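Local atomic coordinates of sucrose 6(F)-phosphate phosphorylase (Thermoanaerobacterium thermosaccharolyticum DSM 571, PDB entry 6S9V), a protein that is a bacterial sugar phosphorylase of the alpha-amylase family, built on a TIM barrel. Residues A[92-97]-A[205-210]; A[143-148]-A[218-223]; A[287-292]-A[459-464]; A[471-476]-A[491-496]. All blocks are in the same frame, centred on the assembly; numbering follows the deposited sequence.

Overall arrangement
Followed from the N terminus, the chain first lays down strand 92-97, which waits for 205-210 to complete contact 1 inside the parallel barrel. Before that happens it passes through 143-148, whose partner 218-223 comes only after strand 207-210, so contacts 1 and 2 cross; their centres lie about 29 Å apart. Contact 2 joins two loops at the surface. Contact 3 then closes a long loop from 287-292, at the start of helix 289-295, to segment 459-464, tying the barrel part to the C-terminal antiparallel sheet. Contact 4 follows in series, closing the short loop from 471-476 to 491-496 within that sheet, on the opposite side of the chain's centre from contact 2.

Contact 1 (A[92-97]-A[205-210]); sequences DILLDL and VKIVRL
Strands 92-97 and 207-210 run parallel, their axes 4.5 Å apart at closest and turned by 32°, with Leu94 beside Ile207 and Asp96 beside Arg209. Leu95 sits at the middle of the exchange: its N donates to Ile207 O (3.1 Å) and its O accepts from Arg209 N (2.8 Å), after which Leu97 N reaches Arg209 O. At the start of the pairing Ile93 O takes Lys206 N and, weakly, Ile207 N. On one face Leu94 CG lies 3.7 Å from Ile207 CG2, while its CD2 rests on Arg209 CB. On the other, Leu95 CD1 meets Val205 CG2 at 3.5 Å, the two side chains crossing almost perpendicularly, and Leu97 CB packs on Val208 CG1. Asp96 and Arg209 point the same way, the carboxylate and guanidinium planes inclined by 61°. With the arginine chain extended from CG to NE, NH1 reaches Asp96 OD2 at 2.8 Å in a salt bridge, the oxygen lying 30° out of the guanidinium plane. His53 holds Asp96 OD1, Asp211 shares NH1, and a sulfate pairs with Arg209 NE. Such neighbouring parallel strands, backed by helices 81-88 and 187-202, are the third and fourth of a TIM barrel.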
loop_
_atom_site.group_PDB
_atom_site.type_symbol
_atom_site.label_atom_id
_atom_site.label_comp_id
_atom_site.label_asym_id
_atom_site.label_seq_id
_atom_site.Cartn_x
_atom_site.Cartn_y
_atom_site.Cartn_z
ATOM N N ASP A 92 7.343 13.408 6.767
ATOM C CA ASP A 92 5.956 13.034 7.036
ATOM C C ASP A 92 5.889 11.532 7.285
ATOM O O ASP A 92 6.343 10.748 6.445
ATOM C CB ASP A 92 5.030 13.382 5.875
ATOM C CG ASP A 92 4.852 14.872 5.672
ATOM O OD1 ASP A 92 5.078 15.651 6.618
ATOM O OD2 ASP A 92 4.416 15.250 4.561
ATOM N N ILE A 93 5.342 11.121 8.424
ATOM C CA ILE A 93 5.264 9.704 8.772
ATOM C C ILE A 93 3.876 9.171 8.443
ATOM O O ILE A 93 2.860 9.760 8.820
ATOM C CB ILE A 93 5.598 9.477 10.256
ATOM C CG1 ILE A 93 6.985 10.031 10.583
ATOM C CG2 ILE A 93 5.532 7.998 10.583
ATOM C CD1 ILE A 93 8.101 9.476 9.738
ATOM N N LEU A 94 3.839 8.053 7.727
ATOM C CA LEU A 94 2.620 7.318 7.429
ATOM C C LEU A 94 2.705 5.967 8.130
ATOM O O LEU A 94 3.666 5.222 7.921
ATOM C CB LEU A 94 2.488 7.155 5.918
ATOM C CG LEU A 94 1.148 6.832 5.286
ATOM C CD1 LEU A 94 1.235 7.112 3.780
ATOM C CD2 LEU A 94 0.778 5.403 5.560
ATOM N N LEU A 95 1.711 5.659 8.963
ATOM C CA LEU A 95 1.641 4.376 9.648
ATOM C C LEU A 95 0.325 3.673 9.346
ATOM O O LEU A 95 -0.657 4.300 8.951
ATOM C CB LEU A 95 1.771 4.539 11.165
ATOM C CG LEU A 95 3.095 5.028 11.739
ATOM C CD1 LEU A 95 2.999 5.051 13.269
ATOM C CD2 LEU A 95 4.255 4.147 11.283
ATOM N N ASP A 96 0.318 2.360 9.574
ATOM C CA ASP A 96 -0.857 1.527 9.360
ATOM C C ASP A 96 -1.720 1.433 10.608
ATOM O O ASP A 96 -1.212 1.242 11.719
ATOM C CB ASP A 96 -0.456 0.095 8.983
ATOM C CG ASP A 96 0.198 0.002 7.638
ATOM O OD1 ASP A 96 1.419 0.241 7.533
ATOM O OD2 ASP A 96 -0.524 -0.336 6.688
ATOM N N LEU A 97 -3.033 1.491 10.403
ATOM C CA LEU A 97 -4.022 1.111 11.402
ATOM C C LEU A 97 -4.746 -0.122 10.876
ATOM O O LEU A 97 -5.346 -0.080 9.795
ATOM C CB LEU A 97 -5.005 2.252 11.670
ATOM C CG LEU A 97 -6.139 1.949 12.646
ATOM C CD1 LEU A 97 -5.558 1.526 13.999
ATOM C CD2 LEU A 97 -7.050 3.155 12.793
ATOM N N VAL A 205 2.626 11.459 13.846
ATOM C CA VAL A 205 2.137 10.767 12.657
ATOM C C VAL A 205 1.023 11.579 12.017
ATOM O O VAL A 205 0.073 11.996 12.690
ATOM C CB VAL A 205 1.645 9.358 13.029
ATOM C CG1 VAL A 205 1.042 8.657 11.814
ATOM C CG2 VAL A 205 2.777 8.551 13.608
ATOM N N LYS A 206 1.132 11.809 10.702
ATOM C CA LYS A 206 0.219 12.692 9.996
ATOM C C LYS A 206 -0.705 11.990 9.012
ATOM O O LYS A 206 -1.761 12.537 8.685
ATOM C CB LYS A 206 1.031 13.710 9.176
ATOM C CG LYS A 206 1.689 14.837 9.937
ATOM C CD LYS A 206 2.123 15.919 8.950
ATOM C CE LYS A 206 2.993 16.979 9.601
ATOM N NZ LYS A 206 2.367 17.570 10.811
ATOM N N ILE A 207 -0.351 10.796 8.554
ATOM C CA ILE A 207 -1.156 10.039 7.608
ATOM C C ILE A 207 -1.287 8.614 8.117
ATOM O O ILE A 207 -0.308 8.018 8.577
ATOM C CB ILE A 207 -0.539 10.063 6.193
ATOM C CG1 ILE A 207 -0.199 11.500 5.788
ATOM C CG2 ILE A 207 -1.484 9.425 5.198
ATOM C CD1 ILE A 207 0.561 11.595 4.476
ATOM N N VAL A 208 -2.492 8.064 8.031
ATOM C CA VAL A 208 -2.746 6.716 8.525
ATOM C C VAL A 208 -3.369 5.903 7.403
ATOM O O VAL A 208 -4.413 6.280 6.853
ATOM C CB VAL A 208 -3.643 6.705 9.770
ATOM C CG1 VAL A 208 -4.113 5.289 10.084
ATOM C CG2 VAL A 208 -2.877 7.263 10.962
ATOM N N ARG A 209 -2.742 4.778 7.084
ATOM C CA ARG A 209 -3.244 3.841 6.097
ATOM C C ARG A 209 -4.213 2.884 6.777
ATOM O O ARG A 209 -3.867 2.249 7.777
ATOM C CB ARG A 209 -2.071 3.072 5.483
ATOM C CG ARG A 209 -2.418 1.940 4.511
ATOM C CD ARG A 209 -1.112 1.260 4.076
ATOM N NE ARG A 209 -1.269 0.232 3.045
ATOM C CZ ARG A 209 -1.657 -1.021 3.277
ATOM N NH1 ARG A 209 -1.967 -1.411 4.512
ATOM N NH2 ARG A 209 -1.745 -1.879 2.268
ATOM N N LEU A 210 -5.423 2.781 6.236
ATOM C CA LEU A 210 -6.428 1.859 6.758
ATOM C C LEU A 210 -6.268 0.520 6.050
ATOM O O LEU A 210 -6.779 0.314 4.945
ATOM C CB LEU A 210 -7.828 2.425 6.564
ATOM C CG LEU A 210 -8.135 3.741 7.283
ATOM C CD1 LEU A 210 -9.617 4.012 7.247
ATOM C CD2 LEU A 210 -7.643 3.740 8.724
#

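Contact 2 (A[143-148]-A[218-223]); sequences EKMFLR and KKIGTS. With SO4 (sulfate ion), chain D.
Met145 leaves its backbone with CG opposite the carbonyl carbon (chi1 -62°) and then runs fully extended, which carries CE to Ile220 CD1 at 3.8 Å, where the two side chains meet at a slant. The extended Lys144 lays CD 3.9 Å from Gly221 O. The partner segment contains a type II beta turn from Lys219 to Thr222, within the long connection between strand 207-210 and helix 230-244 of the TIM barrel. Lys219 O accepts twice from Thr222, from its N and from OG1 (2.8 Å), the hydroxyl coming in the carbonyl plane on a lone pair; this ties the turn together. The backbones join where Phe146 N donates to Ser223 O, a nearly straight bond of 2.9 Å, and Ser223 CA in turn approaches Lys144 O in a CA-H...O contact. Trp168 of strand 164-168 packs on Met145, and Tyr215 touches both Phe146 and Arg148. Bent at chi2 and chi3, Arg148 folds back over the Phe146 ring: its CD lies above one ring face and Phe146 CZ over one face of the guanidinium, both offset toward the rim, while NH1 returns to Leu147 O. A sulfate, also bonded to His358 and Tyr215, is gripped at the guanidinium edge, its O2 lying 3.0 Å from Arg148 NE and 2.9 Å from NH2.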
loop_
_atom_site.group_PDB
_atom_site.type_symbol
_atom_site.label_atom_id
_atom_site.label_comp_id
_atom_site.label_asym_id
_atom_site.label_seq_id
_atom_site.Cartn_x
_atom_site.Cartn_y
_atom_site.Cartn_z
ATOM N N GLU A 143 -20.389 -19.494 1.067
ATOM C CA GLU A 143 -20.109 -19.598 -0.361
ATOM C C GLU A 143 -20.325 -18.282 -1.093
ATOM O O GLU A 143 -19.765 -18.095 -2.180
ATOM C CB GLU A 143 -20.986 -20.698 -0.966
ATOM C CG GLU A 143 -20.593 -22.103 -0.522
ATOM C CD GLU A 143 -21.621 -23.157 -0.900
ATOM O OE1 GLU A 143 -22.752 -22.788 -1.279
ATOM O OE2 GLU A 143 -21.297 -24.359 -0.811
ATOM N N LYS A 144 -21.116 -17.366 -0.532
ATOM C CA LYS A 144 -21.315 -16.057 -1.143
ATOM C C LYS A 144 -20.209 -15.067 -0.798
ATOM O O LYS A 144 -20.186 -13.961 -1.356
ATOM C CB LYS A 144 -22.658 -15.463 -0.712
ATOM C CG LYS A 144 -23.877 -16.278 -1.118
ATOM C CD LYS A 144 -25.157 -15.607 -0.636
ATOM C CE LYS A 144 -26.392 -16.441 -0.954
ATOM N NZ LYS A 144 -27.632 -15.791 -0.443
ATOM N N MET A 145 -19.298 -15.425 0.095
ATOM C CA MET A 145 -18.339 -14.465 0.612
ATOM C C MET A 145 -17.056 -14.470 -0.203
ATOM O O MET A 145 -16.665 -15.482 -0.787
ATOM C CB MET A 145 -18.019 -14.767 2.075
ATOM C CG MET A 145 -19.220 -14.665 2.989
ATOM S SD MET A 145 -18.828 -15.112 4.687
ATOM C CE MET A 145 -20.466 -14.998 5.409
ATOM N N PHE A 146 -16.398 -13.313 -0.225
ATOM C CA PHE A 146 -15.062 -13.165 -0.799
ATOM C C PHE A 146 -14.062 -13.651 0.240
ATOM O O PHE A 146 -13.630 -12.899 1.114
ATOM C CB PHE A 146 -14.832 -11.714 -1.217
ATOM C CG PHE A 146 -13.473 -11.447 -1.815
ATOM C CD1 PHE A 146 -12.946 -12.266 -2.801
ATOM C CD2 PHE A 146 -12.762 -10.318 -1.444
ATOM C CE1 PHE A 146 -11.699 -12.000 -3.352
ATOM C CE2 PHE A 146 -11.523 -10.037 -2.003
ATOM C CZ PHE A 146 -10.993 -10.876 -2.958
ATOM N N LEU A 147 -13.669 -14.914 0.119
ATOM C CA LEU A 147 -12.843 -15.566 1.117
ATOM C C LEU A 147 -11.373 -15.306 0.824
ATOM O O LEU A 147 -10.948 -15.311 -0.332
ATOM C CB LEU A 147 -13.112 -17.070 1.127
ATOM C CG LEU A 147 -14.525 -17.493 1.524
ATOM C CD1 LEU A 147 -14.667 -19.005 1.475
ATOM C CD2 LEU A 147 -14.868 -16.965 2.914
ATOM N N ARG A 148 -10.607 -15.056 1.885
ATOM C CA ARG A 148 -9.166 -14.876 1.796
ATOM C C ARG A 148 -8.414 -15.998 2.494
ATOM O O ARG A 148 -7.185 -15.928 2.618
ATOM C CB ARG A 148 -8.766 -13.525 2.392
ATOM C CG ARG A 148 -9.675 -12.377 1.988
ATOM C CD ARG A 148 -9.809 -12.222 0.477
ATOM N NE ARG A 148 -8.537 -11.894 -0.161
ATOM C CZ ARG A 148 -7.943 -12.628 -1.100
ATOM N NH1 ARG A 148 -8.498 -13.751 -1.545
ATOM N NH2 ARG A 148 -6.786 -12.227 -1.610
ATOM N N LYS A 218 -19.232 -7.094 7.834
ATOM C CA LYS A 218 -19.727 -8.434 7.554
ATOM C C LYS A 218 -21.247 -8.381 7.519
ATOM O O LYS A 218 -21.872 -7.816 8.423
ATOM C CB LYS A 218 -19.260 -9.438 8.604
ATOM C CG LYS A 218 -17.791 -9.853 8.483
ATOM C CD LYS A 218 -16.857 -8.700 8.808
ATOM C CE LYS A 218 -15.441 -9.192 8.996
ATOM N NZ LYS A 218 -14.484 -8.081 9.184
ATOM N N LYS A 219 -21.834 -8.944 6.470
ATOM C CA LYS A 219 -23.288 -9.015 6.370
ATOM C C LYS A 219 -23.651 -10.306 5.657
ATOM O O LYS A 219 -23.232 -10.517 4.514
ATOM C CB LYS A 219 -23.854 -7.807 5.617
ATOM C CG LYS A 219 -25.381 -7.760 5.553
ATOM C CD LYS A 219 -25.872 -6.638 4.643
ATOM C CE LYS A 219 -25.929 -5.301 5.371
ATOM N NZ LYS A 219 -26.743 -4.290 4.636
ATOM N N ILE A 220 -24.442 -11.155 6.318
ATOM C CA ILE A 220 -24.841 -12.416 5.711
ATOM C C ILE A 220 -25.639 -12.126 4.449
ATOM O O ILE A 220 -26.494 -11.232 4.419
ATOM C CB ILE A 220 -25.656 -13.267 6.697
ATOM C CG1 ILE A 220 -24.805 -13.656 7.908
ATOM C CG2 ILE A 220 -26.191 -14.518 6.008
ATOM C CD1 ILE A 220 -23.487 -14.314 7.559
ATOM N N GLY A 221 -25.365 -12.890 3.397
ATOM C CA GLY A 221 -25.985 -12.679 2.110
ATOM C C GLY A 221 -25.188 -11.821 1.156
ATOM O O GLY A 221 -25.527 -11.768 -0.036
ATOM N N THR A 222 -24.132 -11.162 1.629
ATOM C CA THR A 222 -23.262 -10.355 0.790
ATOM C C THR A 222 -21.895 -11.021 0.684
ATOM O O THR A 222 -21.603 -12.011 1.368
ATOM C CB THR A 222 -23.089 -8.940 1.353
ATOM O OG1 THR A 222 -22.173 -8.973 2.458
ATOM C CG2 THR A 222 -24.406 -8.371 1.831
ATOM N N SER A 223 -21.039 -10.438 -0.161
ATOM C CA SER A 223 -19.659 -10.895 -0.270
ATOM C C SER A 223 -18.850 -10.584 0.977
ATOM O O SER A 223 -17.763 -11.143 1.157
ATOM C CB SER A 223 -18.977 -10.240 -1.474
ATOM O OG SER A 223 -18.870 -8.843 -1.274
HETATM S S SO4 D . -6.333 -8.318 -0.232
HETATM O O1 SO4 D . -7.648 -7.726 -0.508
HETATM O O2 SO4 D . -6.433 -9.768 -0.103
HETATM O O3 SO4 D . -5.439 -7.980 -1.332
HETATM O O4 SO4 D . -5.803 -7.792 1.021
#

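Contact 3 (A[287-292]-A[459-464]); sequences SNEMLY and CRKDEI. With SO4 (sulfate ion), chain G.
Asn288 fits tightly against the type I beta turn from Arg460 to Glu463. Its N donates to Lys461 O at 2.9 Å, in the plane of that carbonyl, and its ND2 to Glu463 O, also at 2.9 Å. CG stands between the backbone N and the carbonyl carbon (chi1 70°), which turns the amide into the loop and puts ND2 over the centre of one face of the Tyr292 ring. Cys459 SG approaches the same tyrosine obliquely, 3.2 Å from OH and 4.7 Å from the ring centroid, a sulfur-aromatic contact. The Tyr292 hydroxyl itself is bonded to Glu457 O and Arg465 N. The buried Leu291 meets Ile464, CD2 to CD1 at 3.9 Å, the side chains crossing near a right angle. The solvent side is looser: Lys461, bent at chi3 and chi4, lays its CD 3.1 Å from Glu289 OE2, yet its NZ stays 5.3 Å from that oxygen and curls toward Ser287 CB. Farther out, Arg460 presents its guanidinium edge, through NE and NH2, to a sulfate that is also hydrogen-bonded to Lys482 NZ. Ser287 OG accepts from Glu289 N and caps the start of helix 289-295. Helices 275-285 and 372-384 cover the Leu291-Ile464 pair, and strand 473-480 lies beside Ile464 in the antiparallel sheet.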
loop_
_atom_site.group_PDB
_atom_site.type_symbol
_atom_site.label_atom_id
_atom_site.label_comp_id
_atom_site.label_asym_id
_atom_site.label_seq_id
_atom_site.Cartn_x
_atom_site.Cartn_y
_atom_site.Cartn_z
ATOM N N SER A 287 3.662 0.872 -26.093
ATOM C CA SER A 287 2.441 1.553 -26.500
ATOM C C SER A 287 1.931 2.399 -25.347
ATOM O O SER A 287 1.808 1.908 -24.221
ATOM C CB SER A 287 1.350 0.562 -26.915
ATOM O OG SER A 287 0.105 1.236 -27.039
ATOM N N ASN A 288 1.584 3.646 -25.641
ATOM C CA ASN A 288 1.101 4.559 -24.618
ATOM C C ASN A 288 -0.415 4.524 -24.458
ATOM O O ASN A 288 -0.947 5.251 -23.613
ATOM C CB ASN A 288 1.556 5.996 -24.934
ATOM C CG ASN A 288 0.850 6.594 -26.150
ATOM O OD1 ASN A 288 -0.151 6.060 -26.640
ATOM N ND2 ASN A 288 1.356 7.730 -26.624
ATOM N N GLU A 289 -1.118 3.674 -25.216
ATOM C CA GLU A 289 -2.563 3.841 -25.373
ATOM C C GLU A 289 -3.300 3.624 -24.058
ATOM O O GLU A 289 -4.182 4.413 -23.690
ATOM C CB GLU A 289 -3.090 2.879 -26.443
ATOM C CG GLU A 289 -2.675 3.241 -27.857
ATOM C CD GLU A 289 -3.568 2.629 -28.935
ATOM O OE1 GLU A 289 -4.794 2.512 -28.723
ATOM O OE2 GLU A 289 -3.033 2.264 -30.002
ATOM N N MET A 290 -2.965 2.556 -23.340
ATOM C CA MET A 290 -3.605 2.301 -22.054
ATOM C C MET A 290 -3.253 3.381 -21.041
ATOM O O MET A 290 -4.119 3.849 -20.294
ATOM C CB MET A 290 -3.182 0.934 -21.530
ATOM C CG MET A 290 -3.907 0.490 -20.279
ATOM S SD MET A 290 -3.300 -1.092 -19.669
ATOM C CE MET A 290 -4.323 -1.294 -18.206
ATOM N N LEU A 291 -1.982 3.781 -20.996
ATOM C CA LEU A 291 -1.554 4.823 -20.069
ATOM C C LEU A 291 -2.269 6.134 -20.356
ATOM O O LEU A 291 -2.758 6.806 -19.439
ATOM C CB LEU A 291 -0.041 5.006 -20.163
ATOM C CG LEU A 291 0.558 6.172 -19.369
ATOM C CD1 LEU A 291 0.395 5.948 -17.875
ATOM C CD2 LEU A 291 2.032 6.347 -19.746
ATOM N N TYR A 292 -2.322 6.527 -21.629
ATOM C CA TYR A 292 -2.979 7.780 -21.975
ATOM C C TYR A 292 -4.462 7.727 -21.643
ATOM O O TYR A 292 -5.025 8.705 -21.137
ATOM C CB TYR A 292 -2.742 8.101 -23.446
ATOM C CG TYR A 292 -1.559 9.032 -23.636
ATOM C CD1 TYR A 292 -0.350 8.784 -22.994
ATOM C CD2 TYR A 292 -1.659 10.160 -24.438
ATOM C CE1 TYR A 292 0.736 9.629 -23.152
ATOM C CE2 TYR A 292 -0.579 11.011 -24.610
ATOM C CZ TYR A 292 0.614 10.742 -23.957
ATOM O OH TYR A 292 1.686 11.586 -24.116
ATOM N N CYS A 459 1.304 12.857 -29.105
ATOM C CA CYS A 459 2.546 12.220 -29.519
ATOM C C CYS A 459 2.196 10.902 -30.192
ATOM O O CYS A 459 1.038 10.481 -30.202
ATOM C CB CYS A 459 3.478 11.989 -28.327
ATOM S SG CYS A 459 2.773 10.926 -27.052
ATOM N N ARG A 460 3.217 10.260 -30.763
ATOM C CA ARG A 460 3.063 8.958 -31.396
ATOM C C ARG A 460 2.787 7.885 -30.347
ATOM O O ARG A 460 3.084 8.042 -29.163
ATOM C CB ARG A 460 4.313 8.606 -32.211
ATOM C CG ARG A 460 4.620 9.593 -33.337
ATOM C CD ARG A 460 3.683 9.397 -34.532
ATOM N NE ARG A 460 4.015 8.173 -35.260
ATOM C CZ ARG A 460 3.236 7.589 -36.163
ATOM N NH1 ARG A 460 2.050 8.099 -36.462
ATOM N NH2 ARG A 460 3.644 6.479 -36.764
ATOM N N LYS A 461 2.201 6.776 -30.808
ATOM C CA LYS A 461 1.847 5.687 -29.907
ATOM C C LYS A 461 3.053 5.149 -29.156
ATOM O O LYS A 461 2.925 4.733 -28.000
ATOM C CB LYS A 461 1.204 4.546 -30.702
ATOM C CG LYS A 461 0.596 3.451 -29.842
ATOM C CD LYS A 461 -0.001 2.321 -30.687
ATOM C CE LYS A 461 1.084 1.528 -31.423
ATOM N NZ LYS A 461 2.092 0.915 -30.504
ATOM N N ASP A 462 4.230 5.158 -29.782
ATOM C CA ASP A 462 5.447 4.677 -29.139
ATOM C C ASP A 462 6.232 5.793 -28.466
ATOM O O ASP A 462 7.450 5.674 -28.288
ATOM C CB ASP A 462 6.316 3.923 -30.152
ATOM C CG ASP A 462 6.714 4.772 -31.349
ATOM O OD1 ASP A 462 6.426 5.990 -31.367
ATOM O OD2 ASP A 462 7.319 4.205 -32.290
ATOM N N GLU A 463 5.554 6.858 -28.045
ATOM C CA GLU A 463 6.180 7.944 -27.307
ATOM C C GLU A 463 5.320 8.266 -26.092
ATOM O O GLU A 463 4.160 7.860 -26.004
ATOM C CB GLU A 463 6.343 9.197 -28.176
ATOM C CG GLU A 463 7.169 9.014 -29.429
ATOM C CD GLU A 463 7.118 10.229 -30.339
ATOM O OE1 GLU A 463 6.167 11.036 -30.217
ATOM O OE2 GLU A 463 8.023 10.383 -31.183
ATOM N N ILE A 464 5.911 8.995 -25.149
ATOM C CA ILE A 464 5.196 9.562 -24.010
ATOM C C ILE A 464 5.635 11.012 -23.875
ATOM O O ILE A 464 6.835 11.297 -23.820
ATOM C CB ILE A 464 5.479 8.782 -22.711
ATOM C CG1 ILE A 464 4.880 7.376 -22.802
ATOM C CG2 ILE A 464 4.931 9.531 -21.502
ATOM C CD1 ILE A 464 5.396 6.411 -21.756
HETATM S S SO4 G . 7.218 6.032 -35.282
HETATM O O1 SO4 G . 5.896 5.430 -35.132
HETATM O O2 SO4 G . 7.693 5.853 -36.651
HETATM O O3 SO4 G . 7.128 7.457 -34.970
HETATM O O4 SO4 G . 8.160 5.391 -34.367
#

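Contact 4 (A[471-476]-A[491-496]); sequences DDKRCS and INENGE
Ile491 lies against the backbone of 472-474, its N donating to Arg474 O at 3.1 Å, with the donor nearly in line with the carbonyl bond. Its CG2, anti to the backbone N because chi1 is -57°, comes to 3.5 Å from Asp472 O, and CB and CG1 rest near the same carbonyl. CD1 approaches the Arg474 guanidinium obliquely, 4.3 Å from NH2. Farther along, Lys473 turns at chi2 (-64°) and then extends past Ile491 to bring NZ within 3.3 Å of Glu493 OE2. This is a weak salt bridge at the exposed edge, and Glu493 is poorly ordered, so it probably constrains the loop little. The two segments belong to the C-terminal antiparallel sheet: strand 473-480 pairs with strand 485-491, and the segment 491-496 makes the turn into strand 497-501. That turn is a type I beta turn from Asn492 to Gly495, in which Gly495 N bonds to Asn492 O and Asn492 N to Glu496 O. The Asn492 side chain ties the turn to Glu496, OD1 accepting from Glu496 N at 2.8 Å, with that donor above the carbonyl plane, and ND2 reaching Glu496 OE1 at 3.2 Å, in the plane of the amide. In the next shell, the Tyr447 hydroxyl bonds to both Ile491 O and Arg474 N, bridging the paired backbones, while Glu497 touches Arg474 and Ile491.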
loop_
_atom_site.group_PDB
_atom_site.type_symbol
_atom_site.label_atom_id
_atom_site.label_comp_id
_atom_site.label_asym_id
_atom_site.label_seq_id
_atom_site.Cartn_x
_atom_site.Cartn_y
_atom_site.Cartn_z
ATOM N N ASP A 471 4.211 29.047 -13.362
ATOM C CA ASP A 471 4.866 30.355 -13.487
ATOM C C ASP A 471 5.813 30.262 -14.680
ATOM O O ASP A 471 5.384 29.825 -15.759
ATOM C CB ASP A 471 5.521 30.717 -12.158
ATOM C CG ASP A 471 4.526 30.822 -11.024
ATOM O OD1 ASP A 471 3.362 31.190 -11.287
ATOM O OD2 ASP A 471 4.907 30.547 -9.867
ATOM N N ASP A 472 7.077 30.642 -14.539
ATOM C CA ASP A 472 8.047 30.533 -15.617
ATOM C C ASP A 472 8.721 29.172 -15.645
ATOM O O ASP A 472 9.589 28.942 -16.493
ATOM C CB ASP A 472 9.105 31.636 -15.484
ATOM C CG ASP A 472 9.818 31.603 -14.143
ATOM O OD1 ASP A 472 9.262 31.039 -13.179
ATOM O OD2 ASP A 472 10.935 32.154 -14.050
ATOM N N LYS A 473 8.342 28.268 -14.746
ATOM C CA LYS A 473 8.922 26.936 -14.706
ATOM C C LYS A 473 8.058 25.980 -15.520
ATOM O O LYS A 473 6.826 26.039 -15.473
ATOM C CB LYS A 473 9.031 26.434 -13.265
ATOM C CG LYS A 473 9.675 27.413 -12.282
ATOM C CD LYS A 473 11.126 27.726 -12.607
ATOM C CE LYS A 473 11.787 28.477 -11.453
ATOM N NZ LYS A 473 13.149 28.979 -11.790
ATOM N N ARG A 474 8.710 25.088 -16.253
ATOM C CA ARG A 474 7.997 24.089 -17.030
ATOM C C ARG A 474 8.958 22.932 -17.238
ATOM O O ARG A 474 10.141 23.157 -17.501
ATOM C CB ARG A 474 7.520 24.655 -18.366
ATOM C CG ARG A 474 6.827 23.653 -19.261
ATOM C CD ARG A 474 6.505 24.269 -20.609
ATOM N NE ARG A 474 7.715 24.636 -21.335
ATOM C CZ ARG A 474 8.423 23.783 -22.071
ATOM N NH1 ARG A 474 8.038 22.518 -22.178
ATOM N NH2 ARG A 474 9.515 24.193 -22.700
ATOM N N CYS A 475 8.456 21.711 -17.105
ATOM C CA CYS A 475 9.248 20.525 -17.414
ATOM C C CYS A 475 8.415 19.559 -18.240
ATOM O O CYS A 475 7.250 19.300 -17.918
ATOM C CB CYS A 475 9.769 19.836 -16.141
ATOM S SG CYS A 475 8.558 19.342 -14.904
ATOM N N SER A 476 9.011 19.048 -19.317
ATOM C CA SER A 476 8.328 18.196 -20.284
ATOM C C SER A 476 9.086 16.880 -20.384
ATOM O O SER A 476 10.245 16.857 -20.809
ATOM C CB SER A 476 8.238 18.872 -21.651
ATOM O OG SER A 476 7.536 20.094 -21.546
ATOM N N ILE A 491 12.978 24.427 -17.734
ATOM C CA ILE A 491 13.438 25.813 -17.718
ATOM C C ILE A 491 14.277 26.005 -16.461
ATOM O O ILE A 491 13.785 25.807 -15.343
ATOM C CB ILE A 491 12.260 26.800 -17.743
ATOM C CG1 ILE A 491 11.361 26.560 -18.959
ATOM C CG2 ILE A 491 12.779 28.233 -17.709
ATOM C CD1 ILE A 491 12.056 26.683 -20.294
ATOM N N ASN A 492 15.540 26.391 -16.632
ATOM C CA ASN A 492 16.444 26.526 -15.496
ATOM C C ASN A 492 16.222 27.886 -14.826
ATOM O O ASN A 492 15.324 28.647 -15.194
ATOM C CB ASN A 492 17.887 26.318 -15.953
ATOM C CG ASN A 492 18.383 27.417 -16.883
ATOM O OD1 ASN A 492 17.764 28.472 -17.029
ATOM N ND2 ASN A 492 19.508 27.159 -17.537
ATOM N N GLU A 493 17.045 28.207 -13.825
ATOM C CA GLU A 493 16.847 29.436 -13.065
ATOM C C GLU A 493 17.066 30.684 -13.914
ATOM O O GLU A 493 16.504 31.740 -13.599
ATOM C CB GLU A 493 17.785 29.454 -11.853
ATOM C CG GLU A 493 17.328 28.606 -10.667
ATOM C CD GLU A 493 16.079 29.148 -9.994
ATOM O OE1 GLU A 493 15.863 30.379 -10.039
ATOM O OE2 GLU A 493 15.321 28.347 -9.411
ATOM N N ASN A 494 17.851 30.587 -14.982
ATOM C CA ASN A 494 18.085 31.714 -15.874
ATOM C C ASN A 494 17.065 31.808 -17.003
ATOM O O ASN A 494 17.241 32.628 -17.909
ATOM C CB ASN A 494 19.494 31.643 -16.471
ATOM C CG ASN A 494 20.578 31.650 -15.410
ATOM O OD1 ASN A 494 20.385 32.164 -14.309
ATOM N ND2 ASN A 494 21.737 31.100 -15.751
ATOM N N GLY A 495 16.014 30.991 -16.980
ATOM C CA GLY A 495 15.018 31.015 -18.031
ATOM C C GLY A 495 15.394 30.275 -19.294
ATOM O O GLY A 495 14.666 30.370 -20.289
ATOM N N GLU A 496 16.505 29.552 -19.293
ATOM C CA GLU A 496 16.963 28.826 -20.468
ATOM C C GLU A 496 16.377 27.421 -20.457
ATOM O O GLU A 496 16.261 26.794 -19.400
ATOM C CB GLU A 496 18.490 28.769 -20.479
ATOM C CG GLU A 496 19.147 30.150 -20.481
ATOM C CD GLU A 496 20.604 30.118 -20.054
ATOM O OE1 GLU A 496 21.067 29.066 -19.565
ATOM O OE2 GLU A 496 21.285 31.156 -20.192
#